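Local coordinates for protein histone acetyltransferase HPA2 and related acetyltransferases (Corynebacterium glutamicum ATCC 13032, PDB 2QEC) that probably transfers acetyl or other acyl groups to an acceptor, as members of the GNAT family of acyltransferases do, at residues V18-E23 with T130-S135; G61-A66 with V76-R81; D156-L161 with K197-P202. The protein carries 1 engineered substitution. One frame throughout, in Å; residues are numbered along the deposited sequence. Where two conformers were deposited one is given.

Interaction 1 of 3, residues V18-E23 with T130-S135; sequences VDVLVE and TVATSS. With EDO (1,2-ethanediol), chain D; EDO (1,2-ethanediol), chain G.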
loop_
_atom_site.group_PDB
_atom_site.type_symbol
_atom_site.label_atom_id
_atom_site.label_comp_id
_atom_site.label_asym_id
_atom_site.label_seq_id
_atom_site.Cartn_x
_atom_site.Cartn_y
_atom_site.Cartn_z
ATOM N N VAL A 18 -18.055 25.160 2.997
ATOM C CA VAL A 18 -18.840 24.325 3.927
ATOM C C VAL A 18 -20.218 24.054 3.346
ATOM O O VAL A 18 -20.706 22.933 3.403
ATOM C CB VAL A 18 -18.921 24.970 5.296
ATOM C CG1 VAL A 18 -19.937 24.237 6.200
ATOM C CG2 VAL A 18 -17.534 25.041 5.950
ATOM N N ASP A 19 -20.861 25.075 2.781
ATOM C CA ASP A 19 -22.150 24.896 2.101
ATOM C C ASP A 19 -22.065 23.816 1.045
ATOM O O ASP A 19 -22.987 22.998 0.900
ATOM C CB ASP A 19 -22.617 26.153 1.380
ATOM C CG ASP A 19 -23.083 27.242 2.310
ATOM O OD1 ASP A 19 -23.361 26.978 3.499
ATOM O OD2 ASP A 19 -23.143 28.382 1.830
ATOM N N VAL A 20 -20.994 23.841 0.265
ATOM C CA VAL A 20 -20.789 22.827 -0.808
ATOM C C VAL A 20 -20.573 21.389 -0.265
ATOM O O VAL A 20 -21.153 20.410 -0.762
ATOM C CB VAL A 20 -19.633 23.232 -1.765
ATOM C CG1 VAL A 20 -19.353 22.150 -2.743
ATOM C CG2 VAL A 20 -20.032 24.509 -2.563
ATOM N N LEU A 21 -19.752 21.259 0.761
ATOM C CA LEU A 21 -19.559 19.974 1.426
ATOM C C LEU A 21 -20.867 19.394 1.986
ATOM O O LEU A 21 -21.152 18.212 1.847
ATOM C CB LEU A 21 -18.519 20.138 2.534
ATOM C CG LEU A 21 -17.090 20.383 2.041
ATOM C CD1 LEU A 21 -16.191 20.994 3.137
ATOM C CD2 LEU A 21 -16.515 19.146 1.491
ATOM N N VAL A 22 -21.634 20.239 2.654
ATOM C CA VAL A 22 -22.892 19.826 3.261
ATOM C C VAL A 22 -23.879 19.364 2.183
ATOM O O VAL A 22 -24.534 18.335 2.344
ATOM C CB VAL A 22 -23.497 20.969 4.101
ATOM C CG1 VAL A 22 -24.918 20.624 4.543
ATOM C CG2 VAL A 22 -22.604 21.271 5.313
ATOM N N GLU A 23 -24.009 20.133 1.103
ATOM C CA GLU A 23 -24.926 19.780 0.030
ATOM C C GLU A 23 -24.485 18.469 -0.551
ATOM O O GLU A 23 -25.300 17.604 -0.780
ATOM C CB GLU A 23 -24.972 20.862 -1.049
ATOM C CG GLU A 23 -25.988 20.580 -2.146
ATOM C CD GLU A 23 -25.771 21.419 -3.377
ATOM O OE1 GLU A 23 -24.844 21.097 -4.138
ATOM O OE2 GLU A 23 -26.533 22.379 -3.603
ATOM N N THR A 130 -11.639 14.360 0.746
ATOM C CA THR A 130 -12.922 14.494 0.161
ATOM C C THR A 130 -12.856 15.383 -1.088
ATOM O O THR A 130 -12.032 16.321 -1.169
ATOM C CB THR A 130 -13.915 15.004 1.231
ATOM O OG1 THR A 130 -15.246 14.699 0.833
ATOM C CG2 THR A 130 -13.747 16.476 1.479
ATOM N N VAL A 131 -13.716 15.053 -2.046
ATOM C CA VAL A 131 -13.962 15.871 -3.235
ATOM C C VAL A 131 -15.452 16.000 -3.400
ATOM O O VAL A 131 -16.188 15.018 -3.401
ATOM C CB VAL A 131 -13.197 15.305 -4.502
ATOM C CG1 VAL A 131 -13.517 13.865 -4.736
ATOM C CG2 VAL A 131 -13.537 16.108 -5.770
ATOM N N ALA A 132 -15.948 17.241 -3.458
ATOM C CA ALA A 132 -17.331 17.492 -3.526
ATOM C C ALA A 132 -17.620 18.466 -4.638
ATOM O O ALA A 132 -16.846 19.408 -4.851
ATOM C CB ALA A 132 -17.795 18.080 -2.193
ATOM N N THR A 133 -18.730 18.222 -5.318
ATOM C CA THR A 133 -19.227 19.004 -6.453
ATOM C C THR A 133 -20.601 19.510 -6.097
ATOM O O THR A 133 -21.418 18.743 -5.580
ATOM C CB THR A 133 -19.373 18.097 -7.712
ATOM O OG1 THR A 133 -18.070 17.630 -8.091
ATOM C CG2 THR A 133 -19.990 18.819 -8.902
ATOM N N SER A 134 -20.896 20.766 -6.416
ATOM C CA SER A 134 -22.255 21.286 -6.237
ATOM C C SER A 134 -23.249 20.535 -7.128
ATOM O O SER A 134 -22.911 20.125 -8.237
ATOM C CB SER A 134 -22.363 22.793 -6.569
ATOM O OG SER A 134 -21.513 23.506 -5.740
ATOM N N SER A 135 -24.482 20.390 -6.649
ATOM C CA SER A 135 -25.514 19.674 -7.394
ATOM C C SER A 135 -25.737 20.350 -8.737
ATOM O O SER A 135 -25.799 19.691 -9.792
ATOM C CB SER A 135 -26.841 19.661 -6.608
ATOM O OG SER A 135 -26.623 19.210 -5.274
HETATM C C1 EDO D . -12.435 10.780 -2.971
HETATM O O1 EDO D . -12.245 9.452 -2.485
HETATM C C2 EDO D . -12.843 11.707 -1.826
HETATM O O2 EDO D . -14.246 12.074 -1.881
HETATM C C1 EDO G . -15.788 13.878 -8.213
HETATM O O1 EDO G . -14.878 12.756 -8.270
HETATM C C2 EDO G . -16.800 13.816 -7.056
HETATM O O2 EDO G . -17.444 15.093 -6.818
#

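Interaction 2 of 3, residues G61-A66 with V76-R81; sequences GNIDVA and VALWDR. With EDO (1,2-ethanediol), chain H.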
loop_
_atom_site.group_PDB
_atom_site.type_symbol
_atom_site.label_atom_id
_atom_site.label_comp_id
_atom_site.label_asym_id
_atom_site.label_seq_id
_atom_site.Cartn_x
_atom_site.Cartn_y
_atom_site.Cartn_z
ATOM N N GLY A 61 -3.047 21.559 5.755
ATOM C CA GLY A 61 -3.363 20.806 4.561
ATOM C C GLY A 61 -3.460 21.689 3.337
ATOM O O GLY A 61 -2.813 22.730 3.248
ATOM N N ASN A 62 -4.235 21.226 2.369
ATOM C CA ASN A 62 -4.629 22.026 1.189
ATOM C C ASN A 62 -6.126 21.950 0.948
ATOM O O ASN A 62 -6.714 20.875 0.892
ATOM C CB ASN A 62 -3.902 21.547 -0.086
ATOM C CG ASN A 62 -2.412 21.939 -0.119
ATOM O OD1 ASN A 62 -1.590 21.224 0.393
ATOM N ND2 ASN A 62 -2.094 23.111 -0.727
ATOM N N ILE A 63 -6.721 23.116 0.685
ATOM C CA ILE A 63 -8.097 23.248 0.282
ATOM C C ILE A 63 -8.106 23.881 -1.097
ATOM O O ILE A 63 -7.596 24.991 -1.281
ATOM C CB ILE A 63 -8.874 24.145 1.271
ATOM C CG1 ILE A 63 -8.718 23.619 2.703
ATOM C CG2 ILE A 63 -10.357 24.260 0.868
ATOM C CD1 ILE A 63 -9.241 24.636 3.770
ATOM N N ASP A 64 -8.597 23.126 -2.071
ATOM C CA ASP A 64 -8.716 23.602 -3.454
ATOM C C ASP A 64 -10.176 23.903 -3.745
ATOM O O ASP A 64 -11.075 23.178 -3.297
ATOM C CB ASP A 64 -8.197 22.544 -4.418
ATOM C CG ASP A 64 -6.704 22.309 -4.301
ATOM O OD1 ASP A 64 -5.963 23.207 -3.799
ATOM O OD2 ASP A 64 -6.271 21.240 -4.796
ATOM N N VAL A 65 -10.435 24.971 -4.496
ATOM C CA VAL A 65 -11.758 25.221 -4.994
ATOM C C VAL A 65 -11.744 25.306 -6.510
ATOM O O VAL A 65 -10.792 25.810 -7.098
ATOM C CB VAL A 65 -12.393 26.562 -4.479
ATOM C CG1 VAL A 65 -12.709 26.457 -3.031
ATOM C CG2 VAL A 65 -11.500 27.769 -4.727
ATOM N N ALA A 66 -12.858 24.879 -7.100
ATOM C CA ALA A 66 -13.155 25.016 -8.521
ATOM C C ALA A 66 -14.244 26.058 -8.665
ATOM O O ALA A 66 -15.222 25.992 -7.937
ATOM C CB ALA A 66 -13.665 23.697 -9.038
ATOM N N VAL A 76 -15.011 21.537 -4.274
ATOM C CA VAL A 76 -13.965 21.656 -3.284
ATOM C C VAL A 76 -13.297 20.294 -3.087
ATOM O O VAL A 76 -13.947 19.236 -3.173
ATOM C CB VAL A 76 -14.490 22.281 -1.940
ATOM C CG1 VAL A 76 -15.526 21.396 -1.231
ATOM C CG2 VAL A 76 -13.343 22.636 -1.000
ATOM N N ALA A 77 -11.976 20.329 -2.872
ATOM C CA ALA A 77 -11.196 19.158 -2.471
ATOM C C ALA A 77 -10.326 19.459 -1.225
ATOM O O ALA A 77 -9.684 20.531 -1.110
ATOM C CB ALA A 77 -10.365 18.653 -3.624
ATOM N N LEU A 78 -10.268 18.480 -0.309
ATOM C CA LEU A 78 -9.498 18.585 0.943
ATOM C C LEU A 78 -8.428 17.522 0.910
ATOM O O LEU A 78 -8.746 16.370 0.717
ATOM C CB LEU A 78 -10.393 18.378 2.155
ATOM C CG LEU A 78 -11.600 19.378 2.237
ATOM C CD1 LEU A 78 -12.449 19.047 3.455
ATOM C CD2 LEU A 78 -11.163 20.779 2.420
ATOM N N TRP A 79 -7.187 17.978 1.043
ATOM C CA TRP A 79 -5.987 17.159 0.978
ATOM C C TRP A 79 -5.136 17.326 2.249
ATOM O O TRP A 79 -4.976 18.453 2.778
ATOM C CB TRP A 79 -5.172 17.631 -0.210
ATOM C CG TRP A 79 -5.771 17.471 -1.588
ATOM C CD1 TRP A 79 -6.648 18.322 -2.220
ATOM C CD2 TRP A 79 -5.445 16.461 -2.534
ATOM N NE1 TRP A 79 -6.898 17.877 -3.480
ATOM C CE2 TRP A 79 -6.159 16.741 -3.706
ATOM C CE3 TRP A 79 -4.597 15.350 -2.506
ATOM C CZ2 TRP A 79 -6.100 15.921 -4.820
ATOM C CZ3 TRP A 79 -4.511 14.546 -3.622
ATOM C CH2 TRP A 79 -5.253 14.850 -4.776
ATOM N N ASP A 80 -4.578 16.219 2.735
ATOM C CA ASP A 80 -3.530 16.220 3.732
ATOM C C ASP A 80 -2.213 15.963 3.023
ATOM O O ASP A 80 -2.117 15.144 2.107
ATOM C CB ASP A 80 -3.714 15.109 4.786
ATOM C CG ASP A 80 -4.920 15.338 5.663
ATOM O OD1 ASP A 80 -4.870 16.229 6.524
ATOM O OD2 ASP A 80 -5.930 14.626 5.497
ATOM N N ARG A 81 -1.190 16.671 3.491
ATOM C CA ARG A 81 0.134 16.638 2.911
ATOM C C ARG A 81 0.925 15.513 3.537
ATOM O O ARG A 81 0.577 15.036 4.627
ATOM C CB ARG A 81 0.828 18.008 3.146
ATOM C CG ARG A 81 0.008 19.171 2.601
ATOM C CD ARG A 81 0.536 20.553 3.065
ATOM N NE ARG A 81 1.883 20.749 2.549
ATOM C CZ ARG A 81 2.193 21.295 1.370
ATOM N NH1 ARG A 81 1.253 21.758 0.541
ATOM N NH2 ARG A 81 3.475 21.382 1.025
HETATM C C1 EDO H . -4.844 24.704 -1.287
HETATM O O1 EDO H . -4.000 24.328 -2.332
HETATM C C2 EDO H . -4.179 25.338 -0.087
HETATM O O2 EDO H . -5.173 25.533 0.917
HETATM O O HOH W 1 -7.821 19.375 -5.659
#

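Interaction 3 of 3, residues D156-L161 with K197-P202; sequences DEAIYL and KPPAMP. With EDO (1,2-ethanediol), chain F; EDO (1,2-ethanediol), chain J; EDO (1,2-ethanediol), chain E.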
loop_
_atom_site.group_PDB
_atom_site.type_symbol
_atom_site.label_atom_id
_atom_site.label_comp_id
_atom_site.label_asym_id
_atom_site.label_seq_id
_atom_site.Cartn_x
_atom_site.Cartn_y
_atom_site.Cartn_z
ATOM N N ASP A 156 5.875 13.818 -7.940
ATOM C CA ASP A 156 6.563 12.536 -7.688
ATOM C C ASP A 156 6.141 11.784 -6.456
ATOM O O ASP A 156 6.633 10.656 -6.233
ATOM C CB ASP A 156 8.081 12.776 -7.526
ATOM C CG ASP A 156 8.772 12.878 -8.821
ATOM O OD1 ASP A 156 8.035 12.784 -9.844
ATOM O OD2 ASP A 156 10.029 13.047 -8.824
ATOM N N GLU A 157 5.319 12.410 -5.621
ATOM C CA GLU A 157 4.948 11.827 -4.372
ATOM C C GLU A 157 3.693 10.948 -4.547
ATOM O O GLU A 157 2.921 11.091 -5.508
ATOM C CB GLU A 157 4.769 12.940 -3.322
ATOM C CG GLU A 157 6.086 13.738 -3.087
ATOM C CD GLU A 157 5.934 15.046 -2.321
ATOM O OE1 GLU A 157 4.853 15.685 -2.320
ATOM O OE2 GLU A 157 6.958 15.494 -1.752
ATOM N N ALA A 158 3.478 10.102 -3.560
ATOM C CA ALA A 158 2.359 9.165 -3.479
ATOM C C ALA A 158 1.058 9.833 -3.004
ATOM O O ALA A 158 1.071 10.828 -2.298
ATOM C CB ALA A 158 2.731 8.043 -2.551
ATOM N N ILE A 159 -0.059 9.236 -3.396
ATOM C CA ILE A 159 -1.374 9.656 -2.967
ATOM C C ILE A 159 -2.185 8.409 -2.525
ATOM O O ILE A 159 -2.221 7.415 -3.230
ATOM C CB ILE A 159 -2.123 10.343 -4.098
ATOM C CG1 ILE A 159 -1.240 11.403 -4.771
ATOM C CG2 ILE A 159 -3.423 10.984 -3.543
ATOM C CD1 ILE A 159 -1.949 12.191 -5.930
ATOM N N TYR A 160 -2.846 8.522 -1.369
ATOM C CA TYR A 160 -3.861 7.571 -0.871
ATOM C C TYR A 160 -5.273 8.186 -0.951
ATOM O O TYR A 160 -5.442 9.370 -0.727
ATOM C CB TYR A 160 -3.503 7.202 0.595
ATOM C CG TYR A 160 -4.470 6.272 1.311
ATOM C CD1 TYR A 160 -4.424 4.923 1.126
ATOM C CD2 TYR A 160 -5.476 6.782 2.137
ATOM C CE1 TYR A 160 -5.336 4.057 1.776
ATOM C CE2 TYR A 160 -6.395 5.940 2.774
ATOM C CZ TYR A 160 -6.286 4.553 2.597
ATOM O OH TYR A 160 -7.168 3.687 3.216
ATOM N N LEU A 161 -6.264 7.378 -1.317
ATOM C CA LEU A 161 -7.642 7.714 -1.194
ATOM C C LEU A 161 -8.467 6.442 -0.965
ATOM O O LEU A 161 -7.987 5.320 -1.070
ATOM C CB LEU A 161 -8.145 8.495 -2.434
ATOM C CG LEU A 161 -8.013 7.825 -3.814
ATOM C CD1 LEU A 161 -9.100 6.765 -4.048
ATOM C CD2 LEU A 161 -8.098 8.855 -4.887
ATOM N N LYS A 197 -1.809 5.929 -5.554
ATOM C CA LYS A 197 -1.003 6.392 -6.692
ATOM C C LYS A 197 0.461 6.397 -6.259
ATOM O O LYS A 197 0.845 7.127 -5.345
ATOM C CB LYS A 197 -1.449 7.762 -7.188
ATOM C CG LYS A 197 -0.608 8.258 -8.344
ATOM C CD LYS A 197 -1.271 9.331 -9.133
ATOM C CE LYS A 197 -0.475 9.719 -10.379
ATOM N NZ LYS A 197 1.006 9.940 -10.169
ATOM N N PRO A 198 1.287 5.525 -6.882
ATOM C CA PRO A 198 2.612 5.337 -6.339
ATOM C C PRO A 198 3.546 6.516 -6.539
ATOM O O PRO A 198 3.312 7.339 -7.433
ATOM C CB PRO A 198 3.143 4.098 -7.056
ATOM C CG PRO A 198 2.296 3.918 -8.253
ATOM C CD PRO A 198 1.015 4.705 -8.076
ATOM N N PRO A 199 4.595 6.581 -5.720
ATOM C CA PRO A 199 5.612 7.585 -5.933
ATOM C C PRO A 199 6.438 7.187 -7.141
ATOM O O PRO A 199 6.334 6.061 -7.614
ATOM C CB PRO A 199 6.400 7.554 -4.633
ATOM C CG PRO A 199 6.313 6.136 -4.185
ATOM C CD PRO A 199 4.900 5.732 -4.561
ATOM N N ALA A 200 7.215 8.126 -7.671
ATOM C CA ALA A 200 8.112 7.831 -8.748
ATOM C C ALA A 200 9.111 6.778 -8.323
ATOM O O ALA A 200 9.534 6.743 -7.177
ATOM C CB ALA A 200 8.835 9.107 -9.169
HETATM N N MSE A 201 9.445 5.889 -9.252
HETATM C CA MSE A 201 10.478 4.894 -9.047
HETATM C C MSE A 201 11.808 5.611 -8.896
HETATM O O MSE A 201 11.950 6.721 -9.393
HETATM C CB MSE A 201 10.501 3.931 -10.232
HETATM C CG MSE A 201 9.382 2.849 -10.172
HETATM SE SE MSE A 201 9.871 1.520 -9.006
HETATM C CE MSE A 201 11.363 0.718 -9.905
ATOM N N PRO A 202 12.782 5.001 -8.186
ATOM C CA PRO A 202 14.080 5.632 -8.069
ATOM C C PRO A 202 14.800 5.670 -9.416
ATOM O O PRO A 202 14.813 4.666 -10.128
ATOM C CB PRO A 202 14.814 4.744 -7.069
ATOM C CG PRO A 202 14.124 3.421 -7.130
ATOM C CD PRO A 202 12.700 3.746 -7.431
HETATM C C1 EDO F . 1.368 11.972 -7.479
HETATM O O1 EDO F . 1.030 10.650 -7.879
HETATM C C2 EDO F . 1.000 13.063 -8.483
HETATM O O2 EDO F . 1.306 12.761 -9.839
HETATM C C1 EDO J . 6.746 16.541 -5.284
HETATM O O1 EDO J . 5.786 17.598 -5.213
HETATM C C2 EDO J . 7.700 16.719 -6.436
HETATM O O2 EDO J . 7.256 16.056 -7.633
HETATM C C1 EDO E . 10.341 4.986 -4.382
HETATM O O1 EDO E . 10.099 4.850 -5.782
HETATM C C2 EDO E . 10.351 6.464 -4.089
HETATM O O2 EDO E . 10.252 6.630 -2.685
#

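Interaction 1 of 3, residues V18-E23 with T130-S135
In this helix-on-sheet layer of the GNAT fold, Val20, Leu21 and Glu23 of helix 14-25 lie across strand 126-133 and its C-terminal exit at Ser134 and Ser135. In the family, the loop and helix that follow this strand usually form the pyrophosphate site for acetyl-CoA, and helix 142-154 probably plays that part here. The axes of the two short segments pass 7.5 Å apart at right angles, so only a few side chains of each meet. Leu21 reaches the strand with one methyl: its CD2 lies 4.0 Å from Ala132 CB and 3.8 Å from Thr130 CG2. The preceding residue, Val20, brings both methyls against the Ser134 hydroxyl, the nearer being CG2, 3.6 Å from Ser134 OG. That hydroxyl also makes a weak hydrogen bond to Val74 O on the neighbouring strand 73-80. The polar end of the contact belongs to Glu23. With CG anti to the backbone N (chi1 -176°) and the chain extended beyond it, the carboxylate reaches past the end of the strand to Ser135. Ser135 N donates to Glu23 OE1 at 2.6 Å, on the syn side but well off the carboxylate plane, while Ser135 OG adds a weak bond to the same oxygen, 2.8 Å from OE1. Thr133 and Val131 turn to the other side of the sheet, toward Val142 and Leu146 of helix 142-154. The chemistry is thus graded: aliphatic carbons meet in the buried middle, and at the exposed end a single carboxylate oxygen gathers a backbone N-H and a hydroxyl of one residue, tying the helix to the start of the turn and probably offsetting part of the glutamate's charge.

Interaction 2 of 3, residues G61-A66 with V76-R81
Asn62 and Trp79 form a hydrogen-bonded pair of the antiparallel hairpin made by strands 61-67 and 73-80, Asn62 N donating to Trp79 O at 2.9 Å. Asn62 CG lies anti to its carbonyl carbon (chi1 -73°), with OD1 turned to Arg81 while ND2 donates to an ethanediol oxygen that in turn bonds Asp64 OD1. The arginine chain bends at chi3 (63°), which brings NH1 within 2.9 Å of Asn62 OD1; the donor lies in the carbonyl plane, on a lone pair, and the amide and guanidinium planes stand 36° apart. Asp64 shares this face with the Trp79 indole. Its OD2 is too far from Trp79 NE1 for a direct bond, and a water joins them, donating to Asp64 OD2 at 2.6 Å and accepting from Trp79 NE1 at 2.8 Å. On the other face, Ile63 lies beside Leu78 and points the same way, with CG1 3.8 Å from Leu78 CD2. Helices 14-25 and 43-60 cover this aliphatic face, Ile17 and Ile53 touching Ile63. Helix 142-154 covers the polar one, where Arg153 forms a salt bridge with Asp64 OD1 and a cation-pi contact with Trp79; strands 5-8 and 126-133 flank the hairpin.

Interaction 3 of 3, residues D156-L161 with K197-P202
Lys197 and Ile159, which bury the most surface here, form a hydrogen-bonded antiparallel pair where strand 159-163 meets the end of strand 192-197. Lys197 N donates to Ile159 O at 2.8 Å, and Ile159 N donates back to Lys197 O at 3.0 Å, in the carbonyl plane and on a lone pair. The same Lys197 oxygen also takes a CA-H...O contact from Ala158, whose CA is 3.2 Å away. The two side chains leave on one face of the sheet, CB of Ile159 4.1 Å from CB of Lys197, and then part: the lysine chain is extended from CB and bends only at its end (chi4 -47°), where NZ gives a hydrogen bond to an ethanediol oxygen, O2, at 2.9 Å. No regular ladder continues: Pro199 has no N-H to give, and the next bond across, Ala200 N to Asp156 O at 3.0 Å, lies outside the strand pairing. Asp156, third in buried surface, adds its carboxylate carbon CG alongside the methyl CB of Ala200, at 3.8 Å. Between these bonds Pro199 rests its CD on Ala158 CB at 3.8 Å. Around this junction, Ile151 of helix 142-154 touches both Ile159 and Lys197, while Trp126 NE1 on strand 126-133 donates a hydrogen bond to Glu157 OE1. Pro198 and Pro199 pack on Val178 and Leu180 of the second subunit, at the subunit interface.

All three interactions draw on one mixed sheet, yet their chemistry follows their depth in it. Interactions 1 and 2 are mostly buried and touch directly: strands 126-133 and 73-80 are neighbours, Ala132 N lying 2.8 Å from Val76 O in a probable hydrogen bond. Interaction 1 adds a helix through helix side chains, with no bond between the two backbones, whereas interaction 2 is a backbone ladder with a polar face and an aliphatic face. Interaction 3 is partly exposed, lies on the opposite side of the chain's centre from interaction 1, and depends on a single backbone bridge and one further backbone bond beyond two prolines. It meets interaction 2 where Ile159 CG2 packs 3.7 Å from Trp79 CZ3, and it alone reaches the second subunit.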